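Local coordinates for lipid II:glycine glycyltransferase (Staphylococcus aureus, PDB 6SNR), which probably adds the first glycine of the pentaglycine interpeptide bridge to the lysine of membrane-bound lipid II, using glycyl-tRNA as donor, at residues I43-D48 and L86-D91; D79-E84 and G116-Q121; A254-K259 and K268-M273. One frame throughout, in Å; residues are numbered along the deposited sequence.

Interaction 1. Residues I43-D48 and L86-D91; sequences IAVGRD and LNALLD
V45 and L89 meet where the strand ending at R47 packs against helix 83-99, and their CA atoms, 6.6 Å apart, set the register of the two segments. The valine straddles the helix surface with its two methyls. CG1 goes to the CB of A88 at 3.8 Å, while CG2 reaches the CG of L89, also at 3.8 Å. That split follows from the first torsion of V45 (-58°), which sets CG1 anti to the carbonyl carbon and CG2 between the backbone N and that carbon. The L89 bond from CA runs along the interface and not into it, yet the branch bends back to the strand, and its CD2 methyl lies 3.7 Å from I43 CD1. I43 holds CG1 between its backbone N and carbonyl carbon (chi1 55°) and is extended beyond, which carries CD1 up to the helix backbone, 3.3 Å from the carbonyl O of L89. I43 and V45 each cross the leucine side chain at a slant and grip its isobutyl end together, with F76 and V78 of strand 68-78 touching it as well. The side chains meet one another through carbon alone. The strand and helix axes approach to 8.3 Å at 145° between their directions, the arrangement of a helix packed on one face of the mixed sheet in the GNAT-like fold common to FemABX proteins.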
loop_
_atom_site.group_PDB
_atom_site.type_symbol
_atom_site.label_atom_id
_atom_site.label_comp_id
_atom_site.label_asym_id
_atom_site.label_seq_id
_atom_site.Cartn_x
_atom_site.Cartn_y
_atom_site.Cartn_z
ATOM N N ILE A 43 -9.770 3.072 -24.568
ATOM C CA ILE A 43 -9.173 2.880 -25.907
ATOM C C ILE A 43 -8.245 1.674 -25.841
ATOM O O ILE A 43 -7.680 1.339 -24.799
ATOM C CB ILE A 43 -8.404 4.101 -26.445
ATOM C CG1 ILE A 43 -7.289 4.591 -25.477
ATOM C CG2 ILE A 43 -9.376 5.255 -26.649
ATOM C CD1 ILE A 43 -6.438 5.779 -25.959
ATOM N N ALA A 44 -8.075 1.006 -26.980
ATOM C CA ALA A 44 -7.136 -0.100 -27.141
ATOM C C ALA A 44 -6.676 -0.091 -28.567
ATOM O O ALA A 44 -7.448 0.232 -29.458
ATOM C CB ALA A 44 -7.743 -1.438 -26.746
ATOM N N VAL A 45 -5.407 -0.389 -28.771
ATOM C CA VAL A 45 -4.800 -0.507 -30.108
ATOM C C VAL A 45 -3.935 -1.784 -30.194
ATOM O O VAL A 45 -3.436 -2.317 -29.190
ATOM C CB VAL A 45 -3.939 0.731 -30.425
ATOM C CG1 VAL A 45 -4.729 2.029 -30.358
ATOM C CG2 VAL A 45 -2.719 0.773 -29.522
ATOM N N GLY A 46 -3.834 -2.345 -31.400
ATOM C CA GLY A 46 -3.019 -3.525 -31.618
ATOM C C GLY A 46 -2.953 -3.939 -33.087
ATOM O O GLY A 46 -3.338 -3.177 -33.964
ATOM N N ARG A 47 -2.414 -5.126 -33.319
ATOM C CA ARG A 47 -2.224 -5.656 -34.684
ATOM C C ARG A 47 -2.408 -7.156 -34.641
ATOM O O ARG A 47 -1.979 -7.811 -33.679
ATOM C CB ARG A 47 -0.808 -5.381 -35.191
ATOM C CG ARG A 47 -0.564 -3.974 -35.680
ATOM C CD ARG A 47 0.819 -3.842 -36.301
ATOM N NE ARG A 47 0.897 -4.421 -37.650
ATOM C CZ ARG A 47 1.391 -5.623 -37.958
ATOM N NH1 ARG A 47 1.865 -6.442 -37.017
ATOM N NH2 ARG A 47 1.403 -6.021 -39.226
ATOM N N ASP A 48 -3.034 -7.700 -35.685
ATOM C CA ASP A 48 -3.190 -9.156 -35.821
ATOM C C ASP A 48 -3.941 -9.786 -34.661
ATOM O O ASP A 48 -3.650 -10.929 -34.293
ATOM C CB ASP A 48 -1.823 -9.851 -35.957
ATOM C CG ASP A 48 -0.949 -9.243 -37.047
ATOM O OD1 ASP A 48 -1.461 -9.007 -38.154
ATOM O OD2 ASP A 48 0.249 -8.993 -36.786
ATOM N N LEU A 86 2.135 3.971 -29.328
ATOM C CA LEU A 86 1.969 5.258 -28.637
ATOM C C LEU A 86 1.215 6.276 -29.487
ATOM O O LEU A 86 0.255 6.901 -29.010
ATOM C CB LEU A 86 3.325 5.824 -28.208
ATOM C CG LEU A 86 3.360 7.129 -27.426
ATOM C CD1 LEU A 86 2.624 7.039 -26.085
ATOM C CD2 LEU A 86 4.825 7.502 -27.223
ATOM N N ASN A 87 1.626 6.458 -30.768
ATOM C CA ASN A 87 0.903 7.401 -31.633
ATOM C C ASN A 87 -0.563 7.043 -31.823
ATOM O O ASN A 87 -1.442 7.903 -31.853
ATOM C CB ASN A 87 1.598 7.461 -33.013
ATOM C CG ASN A 87 0.851 8.316 -34.026
ATOM O OD1 ASN A 87 0.318 7.779 -35.025
ATOM N ND2 ASN A 87 0.801 9.629 -33.797
ATOM N N ALA A 88 -0.826 5.751 -31.989
ATOM C CA ALA A 88 -2.200 5.306 -32.174
ATOM C C ALA A 88 -3.072 5.563 -30.960
ATOM O O ALA A 88 -4.223 5.994 -31.072
ATOM C CB ALA A 88 -2.234 3.868 -32.547
ATOM N N LEU A 89 -2.514 5.311 -29.768
ATOM C CA LEU A 89 -3.210 5.698 -28.561
ATOM C C LEU A 89 -3.507 7.186 -28.477
ATOM O O LEU A 89 -4.640 7.583 -28.092
ATOM C CB LEU A 89 -2.427 5.219 -27.303
ATOM C CG LEU A 89 -2.453 3.726 -27.071
ATOM C CD1 LEU A 89 -1.382 3.306 -26.090
ATOM C CD2 LEU A 89 -3.814 3.247 -26.601
ATOM N N LEU A 90 -2.519 8.036 -28.805
ATOM C CA LEU A 90 -2.797 9.498 -28.825
ATOM C C LEU A 90 -3.901 9.868 -29.847
ATOM O O LEU A 90 -4.793 10.635 -29.537
ATOM C CB LEU A 90 -1.511 10.307 -29.051
ATOM C CG LEU A 90 -1.670 11.829 -29.062
ATOM C CD1 LEU A 90 -2.310 12.403 -27.810
ATOM C CD2 LEU A 90 -0.294 12.492 -29.326
ATOM N N ASP A 91 -3.830 9.292 -31.045
ATOM C CA ASP A 91 -4.847 9.523 -32.065
ATOM C C ASP A 91 -6.251 9.219 -31.516
ATOM O O ASP A 91 -7.173 10.054 -31.603
ATOM C CB ASP A 91 -4.578 8.678 -33.312
ATOM C CG ASP A 91 -3.442 9.224 -34.225
ATOM O OD1 ASP A 91 -2.926 10.367 -34.060
ATOM O OD2 ASP A 91 -3.081 8.467 -35.156
#

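Interaction 2. Residues D79-E84 and G116-Q121; sequences DYSNKE and GTDALQ
A type I beta turn from D79 to N82, leading from strand 68-78 into helix 83-99, packs here against the first turn of helix 117-125. The carboxylate of D79 braces it through an Asx turn: OD1 accepts the backbone N-H of S81 at 2.9 Å, met from above the carboxylate plane (44° out of it). N82 then serves as the N-cap of helix 83-99, its OD1 bonded to the N of A85. Across the interface the apolar part is small and close. Y80 CB sits 3.5 Å from the CB of A119, and that methyl also comes within 3.8 Å of Y80 CG, at the root of the ring, obliquely. The ring itself leads away from helix 117-125, and its OH is held by the carbonyl O of F76. N122, one turn beyond D118, ties the two elements again by giving its side-chain N-H to the carbonyl O of Y80. The polar part lies at the more solvent-exposed margin, where S81 has OG anti to its carbonyl carbon (chi1 -52°), beside the backbone N. From there OG donates to D118 OD2 over an unusually short 2.5 Å, and OD2 receives it on its anti lone pair, the one turned away from OD1.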
loop_
_atom_site.group_PDB
_atom_site.type_symbol
_atom_site.label_atom_id
_atom_site.label_comp_id
_atom_site.label_asym_id
_atom_site.label_seq_id
_atom_site.Cartn_x
_atom_site.Cartn_y
_atom_site.Cartn_z
ATOM N N ASP A 79 4.282 0.210 -23.973
ATOM C CA ASP A 79 5.737 0.354 -24.077
ATOM C C ASP A 79 6.019 1.684 -24.793
ATOM O O ASP A 79 5.674 1.833 -25.967
ATOM C CB ASP A 79 6.298 -0.875 -24.810
ATOM C CG ASP A 79 7.808 -0.827 -25.021
ATOM O OD1 ASP A 79 8.464 0.192 -24.697
ATOM O OD2 ASP A 79 8.331 -1.846 -25.537
ATOM N N TYR A 80 6.630 2.640 -24.079
ATOM C CA TYR A 80 6.862 4.015 -24.579
ATOM C C TYR A 80 7.954 4.033 -25.658
ATOM O O TYR A 80 8.105 5.052 -26.336
ATOM C CB TYR A 80 7.126 5.022 -23.436
ATOM C CG TYR A 80 5.833 5.394 -22.747
ATOM C CD1 TYR A 80 5.249 4.542 -21.799
ATOM C CD2 TYR A 80 5.122 6.544 -23.104
ATOM C CE1 TYR A 80 4.008 4.843 -21.224
ATOM C CE2 TYR A 80 3.901 6.848 -22.551
ATOM C CZ TYR A 80 3.339 6.001 -21.601
ATOM O OH TYR A 80 2.113 6.322 -21.111
ATOM N N SER A 81 8.650 2.910 -25.826
ATOM C CA SER A 81 9.505 2.718 -27.001
ATOM C C SER A 81 8.790 2.200 -28.259
ATOM O O SER A 81 9.413 2.128 -29.327
ATOM C CB SER A 81 10.650 1.776 -26.662
ATOM O OG SER A 81 11.319 2.219 -25.492
ATOM N N ASN A 82 7.507 1.852 -28.154
ATOM C CA ASN A 82 6.718 1.423 -29.305
ATOM C C ASN A 82 6.037 2.656 -29.889
ATOM O O ASN A 82 4.922 3.028 -29.490
ATOM C CB ASN A 82 5.709 0.369 -28.852
ATOM C CG ASN A 82 4.928 -0.243 -29.990
ATOM O OD1 ASN A 82 4.774 0.366 -31.049
ATOM N ND2 ASN A 82 4.370 -1.442 -29.745
ATOM N N LYS A 83 6.714 3.327 -30.821
ATOM C CA LYS A 83 6.206 4.557 -31.391
ATOM C C LYS A 83 4.836 4.411 -32.072
ATOM O O LYS A 83 4.001 5.318 -31.974
ATOM C CB LYS A 83 7.200 5.133 -32.420
ATOM C CG LYS A 83 8.512 5.619 -31.833
ATOM C CD LYS A 83 9.316 6.352 -32.899
ATOM C CE LYS A 83 10.615 6.910 -32.355
ATOM N NZ LYS A 83 11.581 5.849 -31.972
ATOM N N GLU A 84 4.628 3.296 -32.779
ATOM C CA GLU A 84 3.386 3.107 -33.519
ATOM C C GLU A 84 2.208 2.966 -32.563
ATOM O O GLU A 84 1.172 3.538 -32.796
ATOM C CB GLU A 84 3.461 1.923 -34.480
ATOM C CG GLU A 84 4.374 2.174 -35.677
ATOM C CD GLU A 84 3.705 2.932 -36.818
ATOM O OE1 GLU A 84 2.705 3.665 -36.587
ATOM O OE2 GLU A 84 4.193 2.793 -37.964
ATOM N N GLY A 116 13.460 6.089 -18.794
ATOM C CA GLY A 116 12.451 6.922 -19.411
ATOM C C GLY A 116 12.924 7.760 -20.573
ATOM O O GLY A 116 12.198 8.652 -20.986
ATOM N N THR A 117 14.128 7.482 -21.089
ATOM C CA THR A 117 14.710 8.315 -22.150
ATOM C C THR A 117 13.819 8.307 -23.398
ATOM O O THR A 117 13.471 9.379 -23.898
ATOM C CB THR A 117 16.162 7.877 -22.503
ATOM O OG1 THR A 117 17.001 8.044 -21.359
ATOM C CG2 THR A 117 16.747 8.713 -23.656
ATOM N N ASP A 118 13.438 7.116 -23.850
ATOM C CA ASP A 118 12.497 6.957 -24.961
ATOM C C ASP A 118 11.175 7.655 -24.693
ATOM O O ASP A 118 10.647 8.353 -25.572
ATOM C CB ASP A 118 12.232 5.473 -25.269
ATOM C CG ASP A 118 13.362 4.823 -26.053
ATOM O OD1 ASP A 118 14.336 5.522 -26.418
ATOM O OD2 ASP A 118 13.290 3.605 -26.307
ATOM N N ALA A 119 10.599 7.439 -23.500
ATOM C CA ALA A 119 9.317 8.083 -23.180
ATOM C C ALA A 119 9.378 9.597 -23.281
ATOM O O ALA A 119 8.542 10.230 -23.923
ATOM C CB ALA A 119 8.783 7.651 -21.793
ATOM N N LEU A 120 10.387 10.190 -22.652
ATOM C CA LEU A 120 10.533 11.625 -22.687
ATOM C C LEU A 120 10.656 12.102 -24.119
ATOM O O LEU A 120 10.004 13.072 -24.490
ATOM C CB LEU A 120 11.775 12.052 -21.880
ATOM C CG LEU A 120 11.598 11.877 -20.367
ATOM C CD1 LEU A 120 12.950 11.838 -19.631
ATOM C CD2 LEU A 120 10.753 12.982 -19.813
ATOM N N GLN A 121 11.489 11.419 -24.908
ATOM C CA GLN A 121 11.789 11.853 -26.290
ATOM C C GLN A 121 10.547 11.757 -27.157
ATOM O O GLN A 121 10.165 12.721 -27.880
ATOM C CB GLN A 121 12.930 11.013 -26.883
ATOM C CG GLN A 121 14.281 11.370 -26.265
ATOM C CD GLN A 121 15.487 10.757 -26.976
ATOM O OE1 GLN A 121 15.355 10.055 -27.976
ATOM N NE2 GLN A 121 16.682 11.052 -26.463
#

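Interaction 3. Residues A254-K259 and K268-M273; sequences AKWQQK and KKAQNM
A first torsion of -75° at W256 turns CG anti to the carbonyl carbon, and with chi2 at 108° the indole is presented to helix 267-297. The backbone of M273 sets its CB over the ring, a matching first torsion of -60° carries CG along the indole, and bends at the next two direct the sulfur and terminal methyl away. The result is a CH-pi contact: M273 CB stands over one face of W256, 3.7 Å from the centroid of the five-membered ring. CG follows at 3.8 Å from both CE2 and CZ2 of the tryptophan, toward the six-membered ring. The sulfur makes a looser Met-aromatic contact, with SD reaching that ring obliquely at 5.2 Å from its centroid. On the same side of the indole plane A270 approaches obliquely, its CA 3.5 Å from W256 CE3. The alanine methyl also rests 3.6 Å from the carbonyl O of W256, and the CA atoms of W256 and A270 are just 5.2 Å apart. I274 and Q266 also touch the W256 side chain. Helices 235-262 and 267-297 are consecutive, joined by a short turn and running back along each other: a helical hairpin, the coiled-coil arm of Fem ligases.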
loop_
_atom_site.group_PDB
_atom_site.type_symbol
_atom_site.label_atom_id
_atom_site.label_comp_id
_atom_site.label_asym_id
_atom_site.label_seq_id
_atom_site.Cartn_x
_atom_site.Cartn_y
_atom_site.Cartn_z
ATOM N N ALA A 254 10.967 -29.722 36.567
ATOM C CA ALA A 254 11.002 -31.183 36.777
ATOM C C ALA A 254 12.289 -31.813 36.253
ATOM O O ALA A 254 12.924 -32.604 36.962
ATOM C CB ALA A 254 9.799 -31.858 36.127
ATOM N N LYS A 255 12.671 -31.460 35.028
ATOM C CA LYS A 255 13.881 -31.983 34.366
ATOM C C LYS A 255 15.170 -31.629 35.139
ATOM O O LYS A 255 16.012 -32.488 35.370
ATOM C CB LYS A 255 13.935 -31.466 32.919
ATOM C CG LYS A 255 15.209 -31.772 32.137
ATOM C CD LYS A 255 15.291 -30.968 30.836
ATOM C CE LYS A 255 15.612 -29.501 31.089
ATOM N NZ LYS A 255 15.769 -28.697 29.849
ATOM N N TRP A 256 15.337 -30.360 35.523
ATOM C CA TRP A 256 16.504 -29.958 36.325
ATOM C C TRP A 256 16.503 -30.552 37.737
ATOM O O TRP A 256 17.559 -30.832 38.281
ATOM C CB TRP A 256 16.627 -28.409 36.391
ATOM C CG TRP A 256 17.134 -27.805 35.118
ATOM C CD1 TRP A 256 16.413 -27.080 34.209
ATOM C CD2 TRP A 256 18.471 -27.907 34.577
ATOM N NE1 TRP A 256 17.215 -26.717 33.146
ATOM C CE2 TRP A 256 18.483 -27.190 33.351
ATOM C CE3 TRP A 256 19.657 -28.511 35.016
ATOM C CZ2 TRP A 256 19.639 -27.076 32.557
ATOM C CZ3 TRP A 256 20.826 -28.393 34.216
ATOM C CH2 TRP A 256 20.796 -27.677 33.004
ATOM N N GLN A 257 15.339 -30.746 38.344
ATOM C CA GLN A 257 15.253 -31.379 39.652
ATOM C C GLN A 257 15.741 -32.824 39.578
ATOM O O GLN A 257 16.376 -33.326 40.503
ATOM C CB GLN A 257 13.815 -31.357 40.176
ATOM C CG GLN A 257 13.455 -30.054 40.843
ATOM C CD GLN A 257 12.216 -30.187 41.701
ATOM O OE1 GLN A 257 11.167 -30.585 41.215
ATOM N NE2 GLN A 257 12.335 -29.848 42.969
ATOM N N GLN A 258 15.412 -33.485 38.474
ATOM C CA GLN A 258 15.850 -34.858 38.263
ATOM C C GLN A 258 17.356 -34.943 38.020
ATOM O O GLN A 258 17.994 -35.874 38.492
ATOM C CB GLN A 258 15.052 -35.505 37.131
ATOM C CG GLN A 258 13.613 -35.804 37.522
ATOM C CD GLN A 258 13.516 -36.667 38.768
ATOM O OE1 GLN A 258 13.867 -37.845 38.740
ATOM N NE2 GLN A 258 13.062 -36.077 39.879
ATOM N N LYS A 259 17.937 -33.967 37.324
ATOM C CA LYS A 259 19.407 -33.918 37.182
ATOM C C LYS A 259 20.105 -33.649 38.518
ATOM O O LYS A 259 21.136 -34.255 38.842
ATOM C CB LYS A 259 19.820 -32.877 36.133
ATOM C CG LYS A 259 19.450 -33.272 34.707
ATOM C CD LYS A 259 20.597 -33.936 33.951
ATOM C CE LYS A 259 21.301 -32.953 33.019
ATOM N NZ LYS A 259 20.492 -32.639 31.799
ATOM N N LYS A 268 24.628 -27.495 41.346
ATOM C CA LYS A 268 24.677 -26.040 41.519
ATOM C C LYS A 268 24.043 -25.346 40.302
ATOM O O LYS A 268 23.222 -24.422 40.426
ATOM C CB LYS A 268 26.134 -25.614 41.715
ATOM C CG LYS A 268 26.375 -24.325 42.434
ATOM C CD LYS A 268 27.879 -24.055 42.565
ATOM C CE LYS A 268 28.553 -24.887 43.656
ATOM N NZ LYS A 268 29.921 -24.361 44.011
ATOM N N LYS A 269 24.390 -25.812 39.106
ATOM C CA LYS A 269 23.789 -25.311 37.863
ATOM C C LYS A 269 22.265 -25.531 37.763
ATOM O O LYS A 269 21.509 -24.665 37.319
ATOM C CB LYS A 269 24.427 -25.998 36.644
ATOM N N ALA A 270 21.842 -26.731 38.161
ATOM C CA ALA A 270 20.429 -27.079 38.158
ATOM C C ALA A 270 19.584 -26.124 39.008
ATOM O O ALA A 270 18.509 -25.686 38.590
ATOM C CB ALA A 270 20.239 -28.527 38.620
ATOM N N GLN A 271 20.081 -25.819 40.183
ATOM C CA GLN A 271 19.323 -24.981 41.114
ATOM C C GLN A 271 19.243 -23.595 40.569
ATOM O O GLN A 271 18.199 -22.922 40.687
ATOM C CB GLN A 271 19.936 -25.009 42.506
ATOM C CG GLN A 271 19.143 -24.171 43.501
ATOM C CD GLN A 271 17.717 -24.653 43.666
ATOM O OE1 GLN A 271 16.729 -23.890 43.491
ATOM N NE2 GLN A 271 17.578 -25.904 44.006
ATOM N N ASN A 272 20.348 -23.167 39.941
ATOM C CA ASN A 272 20.350 -21.895 39.254
ATOM C C ASN A 272 19.272 -21.813 38.190
ATOM O O ASN A 272 18.490 -20.851 38.100
ATOM C CB ASN A 272 21.743 -21.644 38.647
ATOM C CG ASN A 272 21.911 -20.226 38.153
ATOM O OD1 ASN A 272 22.150 -19.993 36.970
ATOM N ND2 ASN A 272 21.774 -19.279 39.043
ATOM N N MET A 273 19.137 -22.873 37.383
ATOM C CA MET A 273 18.167 -22.867 36.301
ATOM C C MET A 273 16.750 -22.968 36.856
ATOM O O MET A 273 15.797 -22.397 36.318
ATOM C CB MET A 273 18.456 -24.005 35.312
ATOM C CG MET A 273 19.845 -23.908 34.675
ATOM S SD MET A 273 19.979 -22.612 33.437
ATOM C CE MET A 273 21.337 -21.611 34.027
#

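Interactions 1 and 2 share helix 83-99 and touch directly, through L86 CD1 and Y80 CE2 at 3.8 Å; their centres lie 14 Å apart. Interaction 1 is the buried member, with apolar side-chain packing, where the body of the helix meets the sheet. Interaction 2 takes the turn entering the same helix, reaches the surface, and adds a hydroxyl-carboxylate bond beside its apolar pair. Interaction 3 stands apart, its centre about 78 Å from that of interaction 1 and 73 Å from that of interaction 2, on the opposite side of the chain's centre. There, a partly exposed tryptophan and methionine, with a buried alanine, do the work that aliphatic branches do in interaction 1.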